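Local coordinates for citrate synthase (Thermotoga maritima, PDB 2P2W), which probably catalyses the condensation of oxaloacetate with acetyl-CoA and water to give citrate and CoA, a step of the tricarboxylic acid cycle, at residues Tyr82-Pro85 with Lys86-Tyr90; Leu26-Gly30 with Ile31-Glu35; Glu233-Gln236 with Lys237-Glu241; Glu216-Pro219 with Pro220-Glu224. All coordinates share one frame; numbering follows the deposited sequence.

Interaction 1: residues Tyr82-Pro85 with Lys86-Tyr90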
loop_
_atom_site.group_PDB
_atom_site.type_symbol
_atom_site.label_atom_id
_atom_site.label_comp_id
_atom_site.label_asym_id
_atom_site.label_seq_id
_atom_site.Cartn_x
_atom_site.Cartn_y
_atom_site.Cartn_z
ATOM N N TYR A 82 13.023 9.375 19.051
ATOM C CA TYR A 82 13.005 10.488 20.004
ATOM C C TYR A 82 12.795 11.872 19.348
ATOM O O TYR A 82 12.808 12.905 20.010
ATOM C CB TYR A 82 14.300 10.458 20.829
ATOM C CG TYR A 82 14.170 9.448 21.924
ATOM C CD1 TYR A 82 13.386 9.724 23.041
ATOM C CD2 TYR A 82 14.802 8.205 21.821
ATOM C CE1 TYR A 82 13.215 8.765 24.035
ATOM C CE2 TYR A 82 14.638 7.248 22.817
ATOM C CZ TYR A 82 13.849 7.526 23.922
ATOM O OH TYR A 82 13.666 6.575 24.911
ATOM N N HIS A 83 12.624 11.884 18.003
ATOM C CA HIS A 83 12.357 13.153 17.319
ATOM C C HIS A 83 10.963 13.148 16.656
ATOM O O HIS A 83 10.600 14.042 15.904
ATOM C CB HIS A 83 13.436 13.390 16.248
ATOM C CG HIS A 83 14.788 13.643 16.889
ATOM N ND1 HIS A 83 15.731 12.674 17.024
ATOM C CD2 HIS A 83 15.298 14.838 17.420
ATOM C CE1 HIS A 83 16.770 13.275 17.645
ATOM N NE2 HIS A 83 16.541 14.570 17.896
ATOM N N LEU A 84 10.201 12.057 16.923
ATOM C CA LEU A 84 8.848 11.938 16.351
ATOM C C LEU A 84 7.802 12.588 17.263
ATOM O O LEU A 84 7.990 12.730 18.464
ATOM C CB LEU A 84 8.473 10.463 16.265
ATOM C CG LEU A 84 9.207 9.619 15.218
ATOM C CD1 LEU A 84 8.747 8.168 15.302
ATOM C CD2 LEU A 84 8.943 10.073 13.777
ATOM N N PRO A 85 6.669 12.996 16.672
ATOM C CA PRO A 85 5.610 13.600 17.482
ATOM C C PRO A 85 5.133 12.477 18.402
ATOM O O PRO A 85 5.303 11.302 18.075
ATOM C CB PRO A 85 4.555 13.976 16.444
ATOM C CG PRO A 85 5.370 14.255 15.222
ATOM C CD PRO A 85 6.378 13.132 15.235
ATOM N N LYS A 86 4.540 12.825 19.538
ATOM C CA LYS A 86 4.070 11.817 20.481
ATOM C C LYS A 86 2.587 11.491 20.335
ATOM O O LYS A 86 2.011 10.809 21.182
ATOM C CB LYS A 86 4.347 12.280 21.915
ATOM C CG LYS A 86 5.825 12.392 22.256
ATOM C CD LYS A 86 6.015 12.900 23.675
ATOM C CE LYS A 86 7.472 12.836 24.097
ATOM N NZ LYS A 86 8.346 13.627 23.189
ATOM N N ASN A 87 1.972 11.958 19.257
ATOM C CA ASN A 87 0.548 11.707 19.062
ATOM C C ASN A 87 0.227 11.012 17.746
ATOM O O ASN A 87 -0.843 11.220 17.181
ATOM C CB ASN A 87 -0.213 13.031 19.133
ATOM C CG ASN A 87 0.093 13.932 17.957
ATOM O OD1 ASN A 87 1.246 14.063 17.547
ATOM N ND2 ASN A 87 -0.940 14.562 17.410
ATOM N N LEU A 88 1.150 10.192 17.257
ATOM C CA LEU A 88 0.931 9.478 16.004
ATOM C C LEU A 88 0.070 8.235 16.210
ATOM O O LEU A 88 0.031 7.671 17.303
ATOM C CB LEU A 88 2.271 9.051 15.395
ATOM C CG LEU A 88 3.287 10.139 15.055
ATOM C CD1 LEU A 88 4.595 9.492 14.607
ATOM C CD2 LEU A 88 2.725 11.040 13.965
ATOM N N HIS A 89 -0.622 7.817 15.154
ATOM C CA HIS A 89 -1.438 6.609 15.206
ATOM C C HIS A 89 -0.423 5.471 15.065
ATOM O O HIS A 89 0.525 5.572 14.279
ATOM C CB HIS A 89 -2.441 6.594 14.045
ATOM C CG HIS A 89 -3.408 5.447 14.086
ATOM N ND1 HIS A 89 -3.064 4.168 13.704
ATOM C CD2 HIS A 89 -4.713 5.392 14.452
ATOM C CE1 HIS A 89 -4.115 3.375 13.830
ATOM N NE2 HIS A 89 -5.127 4.093 14.281
ATOM N N TYR A 90 -0.607 4.394 15.819
ATOM C CA TYR A 90 0.339 3.279 15.771
ATOM C C TYR A 90 0.562 2.630 14.405
ATOM O O TYR A 90 1.672 2.179 14.114
ATOM C CB TYR A 90 -0.046 2.235 16.822
ATOM C CG TYR A 90 0.312 2.687 18.218
ATOM C CD1 TYR A 90 1.594 2.479 18.729
ATOM C CD2 TYR A 90 -0.603 3.392 19.004
ATOM C CE1 TYR A 90 1.960 2.962 19.985
ATOM C CE2 TYR A 90 -0.246 3.883 20.261
ATOM C CZ TYR A 90 1.039 3.663 20.742
ATOM O OH TYR A 90 1.409 4.157 21.974
#
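Leu-84 meets Leu-88 four residues on, its CB lying 4.3 Å from CD1 of Leu-88, a loose apolar touch in the connection between helix 75-81 and helix 90-98. Both leucines are buried, and their branched side chains suit a place where the loop lies against the second helix: Leu-84 rests on Ile-96 and Phe-97, Leu-88 on Val-93 and Ile-96.

Pro-85 follows and carries most of the contact. Its ring carbon CD approaches CD1 of Leu-88 at 4.1 Å, the two side chains meeting at a slant. On the backbone side, CG of Leu-88 comes within 3.8 Å of the Pro-85 carbonyl O. With CG of Leu-88 anti to its own carbonyl carbon (chi1 -59°), the branch point lies beside the Pro-85 carbonyl, and CD1 comes near CD of the proline. CB of Pro-85 is met instead by the amide oxygen OD1 of Asn-87, at 3.5 Å. CB and CG of the exposed Lys-86 lie beside the Pro-85 carbonyl carbon, while the chain leads its NZ away, toward a weak hydrogen bond with the hydroxyl of Tyr-132.

Tyr-129 holds the loop from outside through its OH, bonded to both Pro-85 O and Leu-88 N, and His-89 caps the start of helix 90-98 through ND1, bonded to the N of Ile-91. The second subunit closes over the same loop, with its Ile-80 on Leu-84 and its Glu-76 on Pro-85.

No hydrogen bond crosses between residues 82-85 and 86-90, so the loop's shape rests on proline rigidity, apolar packing and polar partners borrowed from helix 110-133.

Interaction 2: residues Leu26-Gly30 with Ile31-Glu35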
loop_
_atom_site.group_PDB
_atom_site.type_symbol
_atom_site.label_atom_id
_atom_site.label_comp_id
_atom_site.label_asym_id
_atom_site.label_seq_id
_atom_site.Cartn_x
_atom_site.Cartn_y
_atom_site.Cartn_z
ATOM N N LEU A 26 -12.895 -21.532 9.596
ATOM C CA LEU A 26 -11.623 -20.992 9.122
ATOM C C LEU A 26 -10.536 -22.002 9.448
ATOM O O LEU A 26 -10.487 -22.531 10.558
ATOM C CB LEU A 26 -11.315 -19.659 9.815
ATOM C CG LEU A 26 -9.977 -18.999 9.469
ATOM C CD1 LEU A 26 -9.952 -18.627 7.988
ATOM C CD2 LEU A 26 -9.786 -17.760 10.337
ATOM N N TYR A 27 -9.662 -22.262 8.479
ATOM C CA TYR A 27 -8.586 -23.228 8.664
ATOM C C TYR A 27 -7.245 -22.669 8.198
ATOM O O TYR A 27 -7.181 -21.958 7.200
ATOM C CB TYR A 27 -8.875 -24.498 7.853
ATOM C CG TYR A 27 -10.257 -25.079 8.051
ATOM C CD1 TYR A 27 -11.335 -24.622 7.297
ATOM C CD2 TYR A 27 -10.488 -26.078 8.994
ATOM C CE1 TYR A 27 -12.611 -25.145 7.471
ATOM C CE2 TYR A 27 -11.763 -26.613 9.177
ATOM C CZ TYR A 27 -12.817 -26.142 8.411
ATOM O OH TYR A 27 -14.073 -26.674 8.574
ATOM N N TYR A 28 -6.184 -22.990 8.932
ATOM C CA TYR A 28 -4.833 -22.586 8.554
ATOM C C TYR A 28 -4.196 -23.879 8.054
ATOM O O TYR A 28 -3.994 -24.816 8.831
ATOM C CB TYR A 28 -4.038 -22.081 9.760
ATOM C CG TYR A 28 -4.445 -20.723 10.297
ATOM C CD1 TYR A 28 -5.447 -19.963 9.685
ATOM C CD2 TYR A 28 -3.809 -20.193 11.422
ATOM C CE1 TYR A 28 -5.805 -18.699 10.189
ATOM C CE2 TYR A 28 -4.155 -18.945 11.929
ATOM C CZ TYR A 28 -5.152 -18.204 11.310
ATOM O OH TYR A 28 -5.493 -16.973 11.827
ATOM N N ARG A 29 -3.892 -23.931 6.762
ATOM C CA ARG A 29 -3.302 -25.123 6.161
ATOM C C ARG A 29 -3.970 -26.416 6.644
ATOM O O ARG A 29 -3.296 -27.391 6.988
ATOM C CB ARG A 29 -1.790 -25.166 6.430
ATOM C CG ARG A 29 -1.002 -24.094 5.669
ATOM C CD ARG A 29 0.500 -24.229 5.893
ATOM N NE ARG A 29 1.256 -23.083 5.387
ATOM C CZ ARG A 29 1.480 -22.828 4.100
ATOM N NH1 ARG A 29 1.004 -23.639 3.164
ATOM N NH2 ARG A 29 2.193 -21.764 3.751
ATOM N N GLY A 30 -5.302 -26.410 6.683
ATOM C CA GLY A 30 -6.045 -27.598 7.082
ATOM C C GLY A 30 -6.476 -27.744 8.535
ATOM O O GLY A 30 -7.352 -28.559 8.844
ATOM N N ILE A 31 -5.875 -26.972 9.431
ATOM C CA ILE A 31 -6.219 -27.056 10.846
ATOM C C ILE A 31 -7.180 -25.942 11.254
ATOM O O ILE A 31 -6.965 -24.770 10.926
ATOM C CB ILE A 31 -4.951 -26.969 11.732
ATOM C CG1 ILE A 31 -3.975 -28.089 11.360
ATOM C CG2 ILE A 31 -5.330 -27.077 13.207
ATOM C CD1 ILE A 31 -2.708 -28.110 12.208
ATOM N N PRO A 32 -8.256 -26.293 11.980
ATOM C CA PRO A 32 -9.240 -25.301 12.427
ATOM C C PRO A 32 -8.544 -24.220 13.252
ATOM O O PRO A 32 -7.744 -24.527 14.134
ATOM C CB PRO A 32 -10.211 -26.131 13.267
ATOM C CG PRO A 32 -10.130 -27.487 12.634
ATOM C CD PRO A 32 -8.643 -27.646 12.414
ATOM N N VAL A 33 -8.852 -22.958 12.968
ATOM C CA VAL A 33 -8.227 -21.849 13.682
ATOM C C VAL A 33 -8.436 -21.888 15.201
ATOM O O VAL A 33 -7.538 -21.507 15.957
ATOM C CB VAL A 33 -8.723 -20.484 13.133
ATOM C CG1 VAL A 33 -10.183 -20.265 13.509
ATOM C CG2 VAL A 33 -7.841 -19.355 13.660
ATOM N N GLU A 34 -9.603 -22.344 15.656
ATOM C CA GLU A 34 -9.849 -22.400 17.098
ATOM C C GLU A 34 -8.978 -23.444 17.788
ATOM O O GLU A 34 -8.655 -23.306 18.963
ATOM C CB GLU A 34 -11.330 -22.663 17.411
ATOM C CG GLU A 34 -12.001 -23.671 16.524
ATOM C CD GLU A 34 -12.520 -23.043 15.245
ATOM O OE1 GLU A 34 -13.542 -22.315 15.299
ATOM O OE2 GLU A 34 -11.899 -23.268 14.192
ATOM N N GLU A 35 -8.600 -24.491 17.066
ATOM C CA GLU A 35 -7.736 -25.503 17.658
ATOM C C GLU A 35 -6.381 -24.866 17.957
ATOM O O GLU A 35 -5.815 -25.046 19.038
ATOM C CB GLU A 35 -7.545 -26.677 16.704
ATOM C CG GLU A 35 -8.522 -27.805 16.916
ATOM C CD GLU A 35 -7.814 -29.137 17.037
ATOM O OE1 GLU A 35 -7.583 -29.783 15.991
ATOM O OE2 GLU A 35 -7.483 -29.529 18.179
HETATM O O HOH W 1 -13.003 -23.043 12.004
#
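The Tyr-28 ring takes a methyl of Val-33 over one face: CG2 lies 4.2 Å from the centroid of the Tyr-28 ring and 27° off its normal, a CH-pi contact. That methyl stands anti to the Val-33 backbone N, while CG1 turns to Leu-26, 3.9 Å from its CB. The Tyr-27 ring has the backbone carbon C of Ile-31 at its edge, and Pro-32 meets it at a slant, CG of Pro-32 lying 3.9 Å from CD2 of Tyr-27.

The two rings project from opposite faces of a tight beta hairpin closed by a type I' turn from Tyr-28 to Ile-31. Tyr-28 and Ile-31 form a hydrogen-bonded pair, Tyr-28 N reaching Ile-31 O at 2.8 Å and Ile-31 N reaching Tyr-28 O at 2.9 Å. Gly-30 suits the turn's positive phi of 95°. Pro-32 falls in the next, non-hydrogen-bonded pair, where its missing N-H costs the hairpin no cross-strand bond, and it also precedes helix 33-39.

Val-33 N then bonds Leu-26 O at 2.9 Å, carrying the hairpin pairing into the first turn of the helix. A water accepts from Leu-26 N and donates to Glu-34 OE2. The three backbone bonds and the water bridge, with Val-33 packed on Leu-26 and Tyr-28, join the hairpin to the helix start.

Interaction 3: residues Glu233-Gln236 with Lys237-Glu241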
loop_
_atom_site.group_PDB
_atom_site.type_symbol
_atom_site.label_atom_id
_atom_site.label_comp_id
_atom_site.label_asym_id
_atom_site.label_seq_id
_atom_site.Cartn_x
_atom_site.Cartn_y
_atom_site.Cartn_z
ATOM N N GLU A 233 -33.174 0.850 19.722
ATOM C CA GLU A 233 -33.296 2.189 19.153
ATOM C C GLU A 233 -32.105 2.571 18.274
ATOM O O GLU A 233 -32.267 3.191 17.219
ATOM C CB GLU A 233 -33.447 3.217 20.273
ATOM C CG GLU A 233 -33.675 4.638 19.784
ATOM C CD GLU A 233 -34.202 5.549 20.876
ATOM O OE1 GLU A 233 -34.658 5.029 21.918
ATOM O OE2 GLU A 233 -34.159 6.787 20.694
ATOM N N PHE A 234 -30.905 2.215 18.717
ATOM C CA PHE A 234 -29.698 2.533 17.965
ATOM C C PHE A 234 -29.670 1.797 16.628
ATOM O O PHE A 234 -29.347 2.385 15.593
ATOM C CB PHE A 234 -28.457 2.152 18.769
ATOM C CG PHE A 234 -27.170 2.384 18.035
ATOM C CD1 PHE A 234 -26.652 3.669 17.898
ATOM C CD2 PHE A 234 -26.481 1.317 17.465
ATOM C CE1 PHE A 234 -25.463 3.888 17.205
ATOM C CE2 PHE A 234 -25.292 1.523 16.769
ATOM C CZ PHE A 234 -24.783 2.811 16.638
ATOM N N VAL A 235 -29.996 0.508 16.658
ATOM C CA VAL A 235 -29.997 -0.299 15.441
ATOM C C VAL A 235 -31.016 0.224 14.429
ATOM O O VAL A 235 -30.700 0.376 13.249
ATOM C CB VAL A 235 -30.292 -1.787 15.753
ATOM C CG1 VAL A 235 -30.448 -2.577 14.461
ATOM C CG2 VAL A 235 -29.156 -2.373 16.587
ATOM N N GLN A 236 -32.230 0.506 14.892
ATOM C CA GLN A 236 -33.268 1.018 14.002
ATOM C C GLN A 236 -32.836 2.337 13.371
ATOM O O GLN A 236 -33.089 2.582 12.189
ATOM C CB GLN A 236 -34.584 1.200 14.763
ATOM C CG GLN A 236 -35.291 -0.109 15.068
ATOM C CD GLN A 236 -35.488 -0.964 13.824
ATOM O OE1 GLN A 236 -35.943 -0.477 12.788
ATOM N NE2 GLN A 236 -35.154 -2.246 13.924
ATOM N N LYS A 237 -32.180 3.177 14.167
ATOM C CA LYS A 237 -31.682 4.464 13.699
ATOM C C LYS A 237 -30.648 4.246 12.598
ATOM O O LYS A 237 -30.644 4.949 11.588
ATOM C CB LYS A 237 -31.040 5.233 14.857
ATOM C CG LYS A 237 -30.223 6.449 14.434
ATOM C CD LYS A 237 -29.312 6.916 15.562
ATOM C CE LYS A 237 -29.073 8.415 15.508
ATOM N NZ LYS A 237 -27.811 8.800 16.207
ATOM N N CYS A 238 -29.764 3.273 12.807
ATOM C CA CYS A 238 -28.729 2.960 11.828
ATOM C C CYS A 238 -29.332 2.504 10.502
ATOM O O CYS A 238 -28.851 2.876 9.431
ATOM C CB CYS A 238 -27.797 1.876 12.376
ATOM S SG CYS A 238 -26.551 2.505 13.529
ATOM N N LEU A 239 -30.386 1.701 10.575
ATOM C CA LEU A 239 -31.037 1.212 9.368
ATOM C C LEU A 239 -31.640 2.369 8.573
ATOM O O LEU A 239 -31.515 2.425 7.348
ATOM C CB LEU A 239 -32.124 0.195 9.730
ATOM C CG LEU A 239 -31.608 -1.067 10.426
ATOM C CD1 LEU A 239 -32.770 -2.004 10.732
ATOM C CD2 LEU A 239 -30.581 -1.758 9.533
ATOM N N LYS A 240 -32.284 3.294 9.277
ATOM C CA LYS A 240 -32.905 4.452 8.639
ATOM C C LYS A 240 -31.869 5.367 7.987
ATOM O O LYS A 240 -32.070 5.844 6.868
ATOM C CB LYS A 240 -33.708 5.252 9.667
ATOM C CG LYS A 240 -33.990 6.687 9.244
ATOM C CD LYS A 240 -34.251 7.579 10.449
ATOM C CE LYS A 240 -33.597 8.945 10.279
ATOM N NZ LYS A 240 -33.237 9.558 11.593
ATOM N N GLU A 241 -30.767 5.611 8.689
ATOM C CA GLU A 241 -29.711 6.483 8.180
ATOM C C GLU A 241 -28.751 5.746 7.258
ATOM O O GLU A 241 -27.861 6.356 6.668
ATOM C CB GLU A 241 -28.902 7.072 9.337
ATOM C CG GLU A 241 -29.680 7.991 10.249
ATOM C CD GLU A 241 -28.891 8.363 11.486
ATOM O OE1 GLU A 241 -27.857 7.711 11.747
ATOM O OE2 GLU A 241 -29.308 9.296 12.201
#
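Cys-238 sets its sulfur over one face of the Phe-234 ring, SG lying 3.9 Å from the centroid of Phe-234 and 24° off the ring normal. The sulfur is displaced toward the rim, so CE2 and CZ of Phe-234 are its nearest ring atoms, CZ at 3.6 Å. Cysteine, small and polarisable, suits a buried place beside an aromatic face. The ring swings along the helix to reach it, CG of Phe-234 being anti to the backbone N (chi1 177°).

Round the helix, Gln-236 bends at chi2 and brings its amide beside Leu-239, NE2 lying 4.0 Å from CD1 of Leu-239. CG of Leu-239 also rests 3.3 Å from the carbonyl O of Val-235. These are neighbours three and four residues apart on the alpha-helix 231-241, whose i to i+4 backbone bonds set their spacing: Cys-238 N to Phe-234 O and Leu-239 N to Val-235 O are both 3.0 Å.

Farther out, Arg-243 touches both Phe-234 and Cys-238. The amide of Gln-236 is fixed by a hydrogen bond from NE2 to the hydroxyl of Tyr-286 on helix 275-289, and Val-235 packs against Leu-283 and Ile-287 of that same helix.

Interaction 4: residues Glu216-Pro219 with Pro220-Glu224; sequences EKVP and PMLEE
Val-218 and Leu-222 form the close-packed inner side of this helix segment, CG1 of Val-218 lying 3.6 Å from CD1 of Leu-222. CG1 stands anti to the valine's backbone N (chi1 166°), which directs that methyl down the helix onto the leucine one turn later. Both residues are buried, and their branched chains fill the space toward neighbouring helices: Val-218 touches Leu-301 and Ser-304 of helix 299-309, while Leu-222 reaches Ile-279 and Ala-280 of helix 275-289. Met-221 is looser here, its CE lying 4.5 Å from CG1 of Val-218.

The adjacent prolines are also crowded, as consecutive rings must be when they lie side by side and point the same way; CB of Pro-219 is only 3.3 Å from CD of Pro-220. Such a proline pair within helix 214-225 brings a kink, because neither nitrogen can bond to the turn before. Where an N-H would have pointed, CD of Pro-220 sits 3.3 Å from the O of Glu-216, a close approach and not a hydrogen bond. Regular bonding resumes at once: Met-221 N reaches Lys-217 O at 3.1 Å and Leu-222 N meets Val-218 O at 2.8 Å, almost straight along the carbonyl.

The solvent side is formed by Pro-220 and Glu-223, both exposed. Pro-220 suits the kink, having no N-H to leave unpaired there. Glu-223 runs its extended chain back past Pro-219, with CG 3.5 Å from the Pro-219 O that accepts its own backbone N-H. The carboxylate end of Glu-223 is held by a salt bridge from OE2 to NH2 of Arg-314.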
loop_
_atom_site.group_PDB
_atom_site.type_symbol
_atom_site.label_atom_id
_atom_site.label_comp_id
_atom_site.label_asym_id
_atom_site.label_seq_id
_atom_site.Cartn_x
_atom_site.Cartn_y
_atom_site.Cartn_z
ATOM N N GLU A 216 -11.265 -0.090 16.086
ATOM C CA GLU A 216 -11.093 1.142 16.854
ATOM C C GLU A 216 -12.404 1.923 16.933
ATOM O O GLU A 216 -12.575 2.775 17.802
ATOM C CB GLU A 216 -10.002 2.016 16.228
ATOM C CG GLU A 216 -8.691 1.273 16.005
ATOM C CD GLU A 216 -7.541 2.187 15.624
ATOM O OE1 GLU A 216 -7.799 3.358 15.263
ATOM O OE2 GLU A 216 -6.379 1.719 15.679
ATOM N N LYS A 217 -13.329 1.628 16.025
ATOM C CA LYS A 217 -14.624 2.310 16.018
ATOM C C LYS A 217 -15.662 1.649 16.921
ATOM O O LYS A 217 -16.681 2.215 17.276
ATOM C CB LYS A 217 -15.153 2.335 14.575
ATOM C CG LYS A 217 -14.580 3.508 13.768
ATOM C CD LYS A 217 -15.603 4.606 13.456
ATOM C CE LYS A 217 -14.970 5.824 12.770
ATOM N NZ LYS A 217 -15.528 7.044 13.353
ATOM N N VAL A 218 -15.418 0.367 17.262
ATOM C CA VAL A 218 -16.423 -0.332 18.053
ATOM C C VAL A 218 -16.622 0.238 19.467
ATOM O O VAL A 218 -17.736 0.516 19.899
ATOM C CB VAL A 218 -16.158 -1.836 18.042
ATOM C CG1 VAL A 218 -16.986 -2.512 19.139
ATOM C CG2 VAL A 218 -16.574 -2.416 16.693
ATOM N N PRO A 219 -15.543 0.375 20.243
ATOM C CA PRO A 219 -15.666 0.932 21.581
ATOM C C PRO A 219 -16.514 2.225 21.639
ATOM O O PRO A 219 -17.437 2.357 22.429
ATOM C CB PRO A 219 -14.248 1.104 22.123
ATOM C CG PRO A 219 -13.437 -0.007 21.469
ATOM C CD PRO A 219 -14.153 -0.053 20.038
ATOM N N PRO A 220 -16.203 3.209 20.776
ATOM C CA PRO A 220 -16.957 4.473 20.757
ATOM C C PRO A 220 -18.424 4.259 20.363
ATOM O O PRO A 220 -19.330 4.959 20.840
ATOM C CB PRO A 220 -16.212 5.311 19.717
ATOM C CG PRO A 220 -15.041 4.577 19.121
ATOM C CD PRO A 220 -15.095 3.250 19.809
ATOM N N MET A 221 -18.650 3.294 19.479
ATOM C CA MET A 221 -20.002 2.986 19.033
ATOM C C MET A 221 -20.777 2.381 20.195
ATOM O O MET A 221 -21.933 2.731 20.435
ATOM C CB MET A 221 -19.971 1.996 17.869
ATOM C CG MET A 221 -21.350 1.587 17.390
ATOM S SD MET A 221 -21.315 0.084 16.401
ATOM C CE MET A 221 -20.968 -1.136 17.652
ATOM N N LEU A 222 -20.132 1.468 20.915
ATOM C CA LEU A 222 -20.765 0.826 22.063
ATOM C C LEU A 222 -21.131 1.879 23.108
ATOM O O LEU A 222 -22.207 1.830 23.707
ATOM C CB LEU A 222 -19.816 -0.219 22.668
ATOM C CG LEU A 222 -19.482 -1.401 21.747
ATOM C CD1 LEU A 222 -18.451 -2.314 22.409
ATOM C CD2 LEU A 222 -20.760 -2.166 21.424
ATOM N N GLU A 223 -20.237 2.840 23.322
ATOM C CA GLU A 223 -20.485 3.895 24.294
ATOM C C GLU A 223 -21.593 4.823 23.807
ATOM O O GLU A 223 -22.384 5.337 24.607
ATOM C CB GLU A 223 -19.177 4.648 24.576
ATOM C CG GLU A 223 -18.276 3.824 25.503
ATOM C CD GLU A 223 -16.793 4.163 25.439
ATOM O OE1 GLU A 223 -16.374 4.921 24.545
ATOM O OE2 GLU A 223 -16.040 3.631 26.282
ATOM N N GLU A 224 -21.667 5.009 22.490
ATOM C CA GLU A 224 -22.697 5.851 21.895
ATOM C C GLU A 224 -24.055 5.212 22.175
ATOM O O GLU A 224 -25.040 5.906 22.434
ATOM C CB GLU A 224 -22.486 5.960 20.383
ATOM C CG GLU A 224 -23.308 7.051 19.730
ATOM C CD GLU A 224 -23.273 6.983 18.212
ATOM O OE1 GLU A 224 -22.204 6.660 17.653
ATOM O OE2 GLU A 224 -24.312 7.265 17.583
#

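Interactions 3 and 4 lie on consecutive helices, 214-225 and 231-241, that pack together: Phe-234 CZ comes 3.7 Å from Met-221 CG, and Phe-234 CE1 lies 3.6 Å from Glu-224 OE2. Interaction 4 also touches interaction 1 by a probable hydrogen bond of 2.9 Å between His-89 NE2 and Glu-216 OE1. Interaction 2 touches none of the others, yet with interaction 1 it reaches the second subunit. Its Leu-26 side chain is about 7 Å from the bound citrate and about 8 Å from the side chain of His-250, predicted to be in the active site. In interaction 4, the Val-218 side chain is about 9 Å from the citrate and about 5 Å from that of Asp-300, also a predicted active-site residue.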